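Local coordinates for protein chitinase (Thermococcus chitonophagus, PDB 5XSW) that probably hydrolyses chitin internally as an endochitinase, this chain being the C-terminal part of a longer protein and holding a bound glycan in its ligand pocket, at residues D476-Y479 / H480-Y484; K101-L105 / R106-I110; F257-I260 / K261-P265. All coordinates share one frame; numbering follows the deposited sequence.

Contact 1: D476-Y479 / H480-Y484; sequences DWYY and HARNY
Arg482 lays its CD over one face of the Tyr478 ring, 3.7 Å from Arg482 CD to the ring centroid, a CH-pi contact displaced toward the rim. With the two side chains running alongside, the bend at chi3 of Arg482 (79°) turns the guanidinium back toward the phenol, its plane 49° from the ring, and Arg482 NH1 reaches Tyr478 OH at 3.1 Å in a weak bond. Both ends have firmer partners: NH1 pairs with Asp69, and the hydroxyl is bonded to Thr71 O. A second CH-pi contact sets Ala481 CB over the five-membered ring of Trp477.

These i to i+4 pairs belong to the short helix 475-482, where Ala481 N bonds Trp477 O at 2.8 Å, and Leu105 closes the tightly packed side against Tyr478, Ala481 and Arg482. At the partly exposed helix end there is less side-chain packing and the hold is polar: Asn483, the first residue to leave helical angles, folds its amide back, and Asn483 ND2 donates to Tyr479 O at 2.7 Å and 173°, with the acceptor in the amide plane. The backbone N of Asn483 adds a weak bond to the same oxygen, and Asp270 and Asp273 of the second subunit pack against Tyr479 and Asn483.

Contact 2: K101-L105 / R106-I110; sequences KIHYL and RGESI
A His-carboxylate hydrogen bond, His103 with Glu108, joins the end of strand 98-104 to the loop that follows it. His103 ND1 donates to Glu108 OE2 over 2.8 Å at 164°; Glu108 OE2 accepts through its syn lone pair, the side of the other oxygen, and lies only 7° out of the imidazole plane. Ring and carboxylate planes are also nearly coplanar, 22° apart. Glu108 spans the gap by staying extended beyond CG, which brings its carboxylate to the ring edge.

An inverse gamma turn centred on Leu105 bends the chain, with a weak bond from Arg106 N to Tyr104 O at 2.9 Å; a type I turn from Gly107 to Ile110 follows. Water 1 bridges the strand and the carboxylate, accepting from Tyr104 N at 2.8 Å and donating to Glu108 OE2 at 3.0 Å. The other ring nitrogen, His103 NE2, bonds Thr39 OG1 on the antiparallel strand 32-41, so both ring nitrogens are engaged. A leucine at His103 would probably leave Glu108 OE2 without its ring donor and Thr39 without its imidazole partner, letting the exposed carboxylate swing more freely. Arg106 instead directs its guanidinium away from the strand, where NE forms a salt bridge with Glu305 of helix 288-311.

Contact 3: F257-I260 / K261-P265; sequences FNQI and KAYYP. With PO4 (phosphate ion), chain E.
Gln259 and Tyr263 meet with the methylene CG of the glutamine against the far end of the phenol: Gln259 CG lies 3.4 Å from Tyr263 CZ. Tyr263 N bonds Gln259 O at 2.9 Å, and the same oxygen sits 3.3 Å above the plane of the Tyr263 ring, toward its rim. The amide plane is turned 29° from the ring, and Gln259 OE1 stands 3.1 Å from Tyr263 OH, which also makes a weak hydrogen bond with His480 ND1. With CG trans to the backbone N (chi1 173°) and the chain extended beyond it, the amide is carried past the ring to a bound phosphate, probably from the crystallisation liquor. Gln259 NE2 donates to phosphate O2 at 2.6 Å and 148°.

One layer out, the ion is also held by Asn256, the backbone N of Val340, and Ser254 and Gly255 of the second subunit; Ser254 of that subunit additionally bonds Gln259 OE1, so both ends of the amide are engaged at the dimer interface. Lys261 N bonds Phe257 O at 3.0 Å, while the extended Lys261 side chain sends NZ to the carbonyls of Ala272 and Asp270 and to a salt bridge with Asp476 of the second subunit. Helix 254-263 closes with a weak Tyr264 N to Ile260 O bond, and its Tyr263 and Tyr264 pack against helix 288-311, Tyr263 also meeting Trp477 of helix 475-482 edge-to-face.

In the fold
Contact 3 is the most buried, contact 1 partly so, and contact 2 lies at the surface. Contacts 1 and 3 each concern the C-terminal turns of a helix; they meet where Tyr263 OH lies 2.9 Å from His480 ND1, in a weak hydrogen bond, and both touch the second subunit, which contact 2 does not. Contact 2 joins contact 1 through Leu105, whose carbonyl probably accepts from Trp477 NE1 and whose CD2 packs on Ala481. Contacts 2 and 3 do not touch, their nearest atoms being about 6 Å apart; all three reach helix 288-311. Their chemistry differs accordingly: aromatic faces, backbone bonds and charge pairs, one of them between subunits, in the helices; a water-bridged His-carboxylate bond at the strand end.

Contact 1: D476-Y479 / H480-Y484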
loop_
_atom_site.group_PDB
_atom_site.type_symbol
_atom_site.label_atom_id
_atom_site.label_comp_id
_atom_site.label_asym_id
_atom_site.label_seq_id
_atom_site.Cartn_x
_atom_site.Cartn_y
_atom_site.Cartn_z
ATOM N N ASP A 476 -5.863 5.804 7.556
ATOM C CA ASP A 476 -6.101 4.718 6.602
ATOM C C ASP A 476 -6.767 3.497 7.329
ATOM O O ASP A 476 -7.644 2.898 6.809
ATOM C CB ASP A 476 -4.780 4.236 5.952
ATOM C CG ASP A 476 -4.135 5.326 5.010
ATOM O OD1 ASP A 476 -4.923 6.112 4.492
ATOM O OD2 ASP A 476 -2.885 5.375 4.853
ATOM N N TRP A 477 -6.235 3.118 8.473
ATOM C CA TRP A 477 -6.826 1.978 9.226
ATOM C C TRP A 477 -8.313 2.230 9.517
ATOM O O TRP A 477 -9.206 1.384 9.324
ATOM C CB TRP A 477 -6.060 1.773 10.528
ATOM C CG TRP A 477 -6.648 0.658 11.372
ATOM C CD1 TRP A 477 -7.458 0.785 12.509
ATOM C CD2 TRP A 477 -6.554 -0.750 11.093
ATOM N NE1 TRP A 477 -7.813 -0.500 12.959
ATOM C CE2 TRP A 477 -7.277 -1.441 12.106
ATOM C CE3 TRP A 477 -5.907 -1.503 10.099
ATOM C CZ2 TRP A 477 -7.332 -2.844 12.147
ATOM C CZ3 TRP A 477 -5.962 -2.917 10.160
ATOM C CH2 TRP A 477 -6.665 -3.554 11.184
ATOM N N TYR A 478 -8.573 3.435 9.936
ATOM C CA TYR A 478 -9.933 3.817 10.304
ATOM C C TYR A 478 -10.925 3.560 9.208
ATOM O O TYR A 478 -11.923 2.860 9.420
ATOM C CB TYR A 478 -9.958 5.298 10.697
ATOM C CG TYR A 478 -11.316 5.719 11.318
ATOM C CD1 TYR A 478 -11.662 5.351 12.639
ATOM C CD2 TYR A 478 -12.217 6.453 10.588
ATOM C CE1 TYR A 478 -12.921 5.714 13.185
ATOM C CE2 TYR A 478 -13.476 6.858 11.139
ATOM C CZ TYR A 478 -13.805 6.484 12.425
ATOM O OH TYR A 478 -15.037 6.877 12.923
ATOM N N TYR A 479 -10.692 4.128 8.020
ATOM C CA TYR A 479 -11.677 3.929 6.957
ATOM C C TYR A 479 -11.676 2.513 6.452
ATOM O O TYR A 479 -12.713 1.955 6.112
ATOM C CB TYR A 479 -11.425 4.901 5.779
ATOM C CG TYR A 479 -11.415 6.322 6.237
ATOM C CD1 TYR A 479 -12.588 6.959 6.672
ATOM C CD2 TYR A 479 -10.234 7.018 6.288
ATOM C CE1 TYR A 479 -12.542 8.294 7.146
ATOM C CE2 TYR A 479 -10.177 8.300 6.746
ATOM C CZ TYR A 479 -11.344 8.941 7.160
ATOM O OH TYR A 479 -11.211 10.261 7.604
ATOM N N HIS A 480 -10.511 1.899 6.410
ATOM C CA HIS A 480 -10.486 0.551 5.877
ATOM C C HIS A 480 -11.211 -0.456 6.812
ATOM O O HIS A 480 -12.065 -1.227 6.394
ATOM C CB HIS A 480 -9.040 0.074 5.696
ATOM C CG HIS A 480 -8.945 -1.190 4.913
ATOM N ND1 HIS A 480 -7.918 -2.093 5.070
ATOM C CD2 HIS A 480 -9.720 -1.665 3.914
ATOM C CE1 HIS A 480 -8.085 -3.095 4.224
ATOM N NE2 HIS A 480 -9.197 -2.876 3.535
ATOM N N ALA A 481 -10.859 -0.433 8.085
ATOM C CA ALA A 481 -11.457 -1.385 9.040
ATOM C C ALA A 481 -12.942 -1.071 9.282
ATOM O O ALA A 481 -13.731 -2.001 9.434
ATOM C CB ALA A 481 -10.654 -1.385 10.376
ATOM N N ARG A 482 -13.346 0.203 9.288
ATOM C CA ARG A 482 -14.805 0.455 9.441
ATOM C C ARG A 482 -15.602 -0.035 8.232
ATOM O O ARG A 482 -16.758 -0.340 8.380
ATOM C CB ARG A 482 -15.128 1.941 9.661
ATOM C CG ARG A 482 -14.491 2.449 10.887
ATOM C CD ARG A 482 -15.229 3.594 11.449
ATOM N NE ARG A 482 -16.369 3.037 12.171
ATOM C CZ ARG A 482 -17.411 3.746 12.553
ATOM N NH1 ARG A 482 -17.453 5.036 12.261
ATOM N NH2 ARG A 482 -18.415 3.140 13.188
ATOM N N ASN A 483 -14.992 -0.120 7.048
ATOM C CA ASN A 483 -15.738 -0.511 5.826
ATOM C C ASN A 483 -15.534 -1.973 5.405
ATOM O O ASN A 483 -15.818 -2.341 4.265
ATOM C CB ASN A 483 -15.336 0.412 4.644
ATOM C CG ASN A 483 -15.907 1.812 4.780
ATOM O OD1 ASN A 483 -17.055 2.041 4.415
ATOM N ND2 ASN A 483 -15.122 2.754 5.328
ATOM N N TYR A 484 -14.984 -2.791 6.303
ATOM C CA TYR A 484 -14.553 -4.144 5.955
ATOM C C TYR A 484 -15.637 -5.110 6.448
ATOM O O TYR A 484 -15.962 -5.096 7.636
ATOM C CB TYR A 484 -13.165 -4.453 6.596
ATOM C CG TYR A 484 -12.512 -5.701 6.066
ATOM C CD1 TYR A 484 -12.029 -5.750 4.752
ATOM C CD2 TYR A 484 -12.382 -6.839 6.873
ATOM C CE1 TYR A 484 -11.434 -6.911 4.262
ATOM C CE2 TYR A 484 -11.771 -7.985 6.412
ATOM C CZ TYR A 484 -11.308 -8.027 5.107
ATOM O OH TYR A 484 -10.708 -9.177 4.670
#

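Contact 2: K101-L105 / R106-I110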
loop_
_atom_site.group_PDB
_atom_site.type_symbol
_atom_site.label_atom_id
_atom_site.label_comp_id
_atom_site.label_asym_id
_atom_site.label_seq_id
_atom_site.Cartn_x
_atom_site.Cartn_y
_atom_site.Cartn_z
ATOM N N LYS A 101 -18.000 3.268 27.775
ATOM C CA LYS A 101 -16.825 2.531 27.306
ATOM C C LYS A 101 -16.411 3.046 25.929
ATOM O O LYS A 101 -17.247 3.102 25.039
ATOM C CB LYS A 101 -17.083 1.029 27.221
ATOM C CG LYS A 101 -17.289 0.328 28.556
ATOM C CD LYS A 101 -17.984 -1.025 28.311
ATOM C CE LYS A 101 -18.223 -1.822 29.587
ATOM N NZ LYS A 101 -18.906 -3.109 29.253
ATOM N N ILE A 102 -15.139 3.419 25.777
ATOM C CA ILE A 102 -14.617 3.725 24.441
ATOM C C ILE A 102 -14.222 2.405 23.757
ATOM O O ILE A 102 -13.436 1.634 24.295
ATOM C CB ILE A 102 -13.447 4.650 24.529
ATOM C CG1 ILE A 102 -13.909 5.975 25.100
ATOM C CG2 ILE A 102 -12.796 4.830 23.108
ATOM C CD1 ILE A 102 -12.789 6.955 25.289
ATOM N N HIS A 103 -14.792 2.105 22.602
ATOM C CA HIS A 103 -14.382 0.886 21.924
ATOM C C HIS A 103 -13.443 1.243 20.735
ATOM O O HIS A 103 -13.879 1.916 19.796
ATOM C CB HIS A 103 -15.588 0.132 21.420
ATOM C CG HIS A 103 -16.574 -0.195 22.513
ATOM N ND1 HIS A 103 -16.443 -1.308 23.318
ATOM C CD2 HIS A 103 -17.673 0.470 22.956
ATOM C CE1 HIS A 103 -17.453 -1.348 24.182
ATOM N NE2 HIS A 103 -18.217 -0.283 23.980
ATOM N N TYR A 104 -12.196 0.835 20.821
ATOM C CA TYR A 104 -11.242 1.134 19.724
ATOM C C TYR A 104 -11.549 0.271 18.525
ATOM O O TYR A 104 -12.181 -0.818 18.624
ATOM C CB TYR A 104 -9.810 0.879 20.140
ATOM C CG TYR A 104 -9.375 1.731 21.262
ATOM C CD1 TYR A 104 -9.375 3.116 21.138
ATOM C CD2 TYR A 104 -8.995 1.157 22.472
ATOM C CE1 TYR A 104 -8.978 3.909 22.187
ATOM C CE2 TYR A 104 -8.594 1.945 23.533
ATOM C CZ TYR A 104 -8.589 3.317 23.380
ATOM O OH TYR A 104 -8.205 4.107 24.421
ATOM N N LEU A 105 -11.054 0.699 17.374
ATOM C CA LEU A 105 -11.284 -0.086 16.170
ATOM C C LEU A 105 -10.219 -1.201 16.128
ATOM O O LEU A 105 -9.185 -1.093 15.449
ATOM C CB LEU A 105 -11.203 0.840 14.947
ATOM C CG LEU A 105 -11.566 0.269 13.605
ATOM C CD1 LEU A 105 -12.982 -0.299 13.589
ATOM C CD2 LEU A 105 -11.408 1.440 12.632
ATOM N N ARG A 106 -10.480 -2.276 16.851
ATOM C CA ARG A 106 -9.479 -3.299 17.182
ATOM C C ARG A 106 -10.243 -4.363 17.968
ATOM O O ARG A 106 -10.998 -3.975 18.862
ATOM C CB ARG A 106 -8.370 -2.703 18.007
ATOM C CG ARG A 106 -7.029 -3.459 17.921
ATOM C CD ARG A 106 -6.860 -4.558 18.963
ATOM N NE ARG A 106 -5.568 -5.254 18.820
ATOM C CZ ARG A 106 -4.634 -5.339 19.767
ATOM N NH1 ARG A 106 -4.847 -4.829 20.992
ATOM N NH2 ARG A 106 -3.501 -6.018 19.514
ATOM N N GLY A 107 -10.104 -5.652 17.624
ATOM C CA GLY A 107 -10.922 -6.684 18.256
ATOM C C GLY A 107 -10.484 -6.806 19.688
ATOM O O GLY A 107 -9.324 -7.107 19.958
ATOM N N GLU A 108 -11.408 -6.582 20.614
ATOM C CA GLU A 108 -11.082 -6.638 22.043
ATOM C C GLU A 108 -10.698 -8.068 22.489
ATOM O O GLU A 108 -9.969 -8.253 23.446
ATOM C CB GLU A 108 -12.307 -6.102 22.846
ATOM C CG GLU A 108 -12.559 -4.604 22.555
ATOM C CD GLU A 108 -13.842 -4.030 23.188
ATOM O OE1 GLU A 108 -14.595 -4.814 23.790
ATOM O OE2 GLU A 108 -14.092 -2.802 23.060
ATOM N N SER A 109 -11.179 -9.081 21.786
ATOM C CA SER A 109 -10.927 -10.462 22.207
ATOM C C SER A 109 -9.776 -11.177 21.466
ATOM O O SER A 109 -9.672 -12.416 21.458
ATOM C CB SER A 109 -12.213 -11.258 22.027
ATOM O OG SER A 109 -12.511 -11.399 20.652
ATOM N N ILE A 110 -8.922 -10.410 20.799
ATOM C CA ILE A 110 -7.911 -11.072 19.990
ATOM C C ILE A 110 -7.017 -11.896 20.866
ATOM O O ILE A 110 -6.598 -11.453 21.976
ATOM C CB ILE A 110 -7.084 -10.019 19.167
ATOM C CG1 ILE A 110 -6.111 -10.746 18.247
ATOM C CG2 ILE A 110 -6.360 -9.025 20.076
ATOM C CD1 ILE A 110 -5.681 -9.777 17.008
HETATM O O HOH W 1 -11.635 -1.131 22.755
HETATM O O HOH W 2 -13.875 -2.766 19.845
#

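Contact 3: F257-I260 / K261-P265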
loop_
_atom_site.group_PDB
_atom_site.type_symbol
_atom_site.label_atom_id
_atom_site.label_comp_id
_atom_site.label_asym_id
_atom_site.label_seq_id
_atom_site.Cartn_x
_atom_site.Cartn_y
_atom_site.Cartn_z
ATOM N N PHE A 257 3.699 -2.876 1.991
ATOM C CA PHE A 257 4.648 -2.262 2.943
ATOM C C PHE A 257 4.229 -0.881 3.351
ATOM O O PHE A 257 4.279 -0.490 4.546
ATOM C CB PHE A 257 6.084 -2.216 2.309
ATOM C CG PHE A 257 7.145 -1.811 3.259
ATOM C CD1 PHE A 257 7.788 -2.771 4.033
ATOM C CD2 PHE A 257 7.531 -0.466 3.374
ATOM C CE1 PHE A 257 8.836 -2.417 4.962
ATOM C CE2 PHE A 257 8.577 -0.071 4.249
ATOM C CZ PHE A 257 9.222 -1.028 5.079
ATOM N N ASN A 258 3.861 -0.073 2.357
ATOM C CA ASN A 258 3.374 1.278 2.626
ATOM C C ASN A 258 2.146 1.254 3.568
ATOM O O ASN A 258 2.013 2.048 4.494
ATOM C CB ASN A 258 2.997 1.959 1.274
ATOM C CG ASN A 258 2.468 3.407 1.448
ATOM O OD1 ASN A 258 1.317 3.635 1.842
ATOM N ND2 ASN A 258 3.305 4.374 1.129
ATOM N N GLN A 259 1.252 0.331 3.303
ATOM C CA GLN A 259 0.034 0.244 4.131
ATOM C C GLN A 259 0.338 -0.181 5.600
ATOM O O GLN A 259 -0.195 0.396 6.585
ATOM C CB GLN A 259 -0.923 -0.736 3.443
ATOM C CG GLN A 259 -2.184 -1.097 4.211
ATOM C CD GLN A 259 -2.975 -2.141 3.449
ATOM O OE1 GLN A 259 -4.099 -1.889 3.018
ATOM N NE2 GLN A 259 -2.350 -3.264 3.194
ATOM N N ILE A 260 1.209 -1.171 5.793
ATOM C CA ILE A 260 1.460 -1.575 7.193
ATOM C C ILE A 260 2.300 -0.573 7.940
ATOM O O ILE A 260 2.094 -0.359 9.138
ATOM C CB ILE A 260 2.088 -2.990 7.323
ATOM C CG1 ILE A 260 3.457 -3.067 6.696
ATOM C CG2 ILE A 260 1.113 -4.042 6.769
ATOM C CD1 ILE A 260 4.039 -4.510 6.688
ATOM N N LYS A 261 3.178 0.151 7.242
ATOM C CA LYS A 261 3.771 1.343 7.818
ATOM C C LYS A 261 2.714 2.370 8.280
ATOM O O LYS A 261 2.805 2.949 9.391
ATOM C CB LYS A 261 4.726 1.977 6.758
ATOM C CG LYS A 261 5.703 2.917 7.191
ATOM C CD LYS A 261 6.638 3.287 5.959
ATOM C CE LYS A 261 7.207 4.650 6.250
ATOM N NZ LYS A 261 8.091 4.993 5.095
ATOM N N ALA A 262 1.705 2.633 7.454
ATOM C CA ALA A 262 0.649 3.584 7.871
ATOM C C ALA A 262 -0.123 3.064 9.113
ATOM O O ALA A 262 -0.461 3.812 10.023
ATOM C CB ALA A 262 -0.369 3.829 6.705
ATOM N N TYR A 263 -0.371 1.765 9.134
ATOM C CA TYR A 263 -1.191 1.170 10.210
ATOM C C TYR A 263 -0.415 1.092 11.518
ATOM O O TYR A 263 -0.993 1.059 12.621
ATOM C CB TYR A 263 -1.658 -0.238 9.835
ATOM C CG TYR A 263 -2.651 -0.343 8.706
ATOM C CD1 TYR A 263 -3.265 0.775 8.167
ATOM C CD2 TYR A 263 -2.952 -1.600 8.161
ATOM C CE1 TYR A 263 -4.174 0.663 7.098
ATOM C CE2 TYR A 263 -3.874 -1.732 7.142
ATOM C CZ TYR A 263 -4.483 -0.597 6.620
ATOM O OH TYR A 263 -5.375 -0.782 5.604
ATOM N N TYR A 264 0.902 1.038 11.407
ATOM C CA TYR A 264 1.717 0.780 12.579
ATOM C C TYR A 264 2.788 1.832 12.798
ATOM O O TYR A 264 3.991 1.546 12.752
ATOM C CB TYR A 264 2.334 -0.615 12.468
ATOM C CG TYR A 264 1.332 -1.738 12.722
ATOM C CD1 TYR A 264 0.813 -1.949 14.021
ATOM C CD2 TYR A 264 0.913 -2.577 11.699
ATOM C CE1 TYR A 264 -0.098 -2.985 14.298
ATOM C CE2 TYR A 264 -0.058 -3.624 11.958
ATOM C CZ TYR A 264 -0.522 -3.809 13.284
ATOM O OH TYR A 264 -1.377 -4.831 13.561
ATOM N N PRO A 265 2.362 3.046 13.111
ATOM C CA PRO A 265 3.360 4.066 13.481
ATOM C C PRO A 265 4.179 3.670 14.707
ATOM O O PRO A 265 5.309 4.153 14.815
ATOM C CB PRO A 265 2.500 5.324 13.767
ATOM C CG PRO A 265 1.136 4.809 14.034
ATOM C CD PRO A 265 0.972 3.531 13.217
HETATM P P PO4 E . -3.580 -5.856 1.128
HETATM O O1 PO4 E . -2.203 -5.726 0.589
HETATM O O2 PO4 E . -3.774 -5.326 2.523
HETATM O O3 PO4 E . -4.471 -5.139 0.150
HETATM O O4 PO4 E . -4.054 -7.237 1.302
#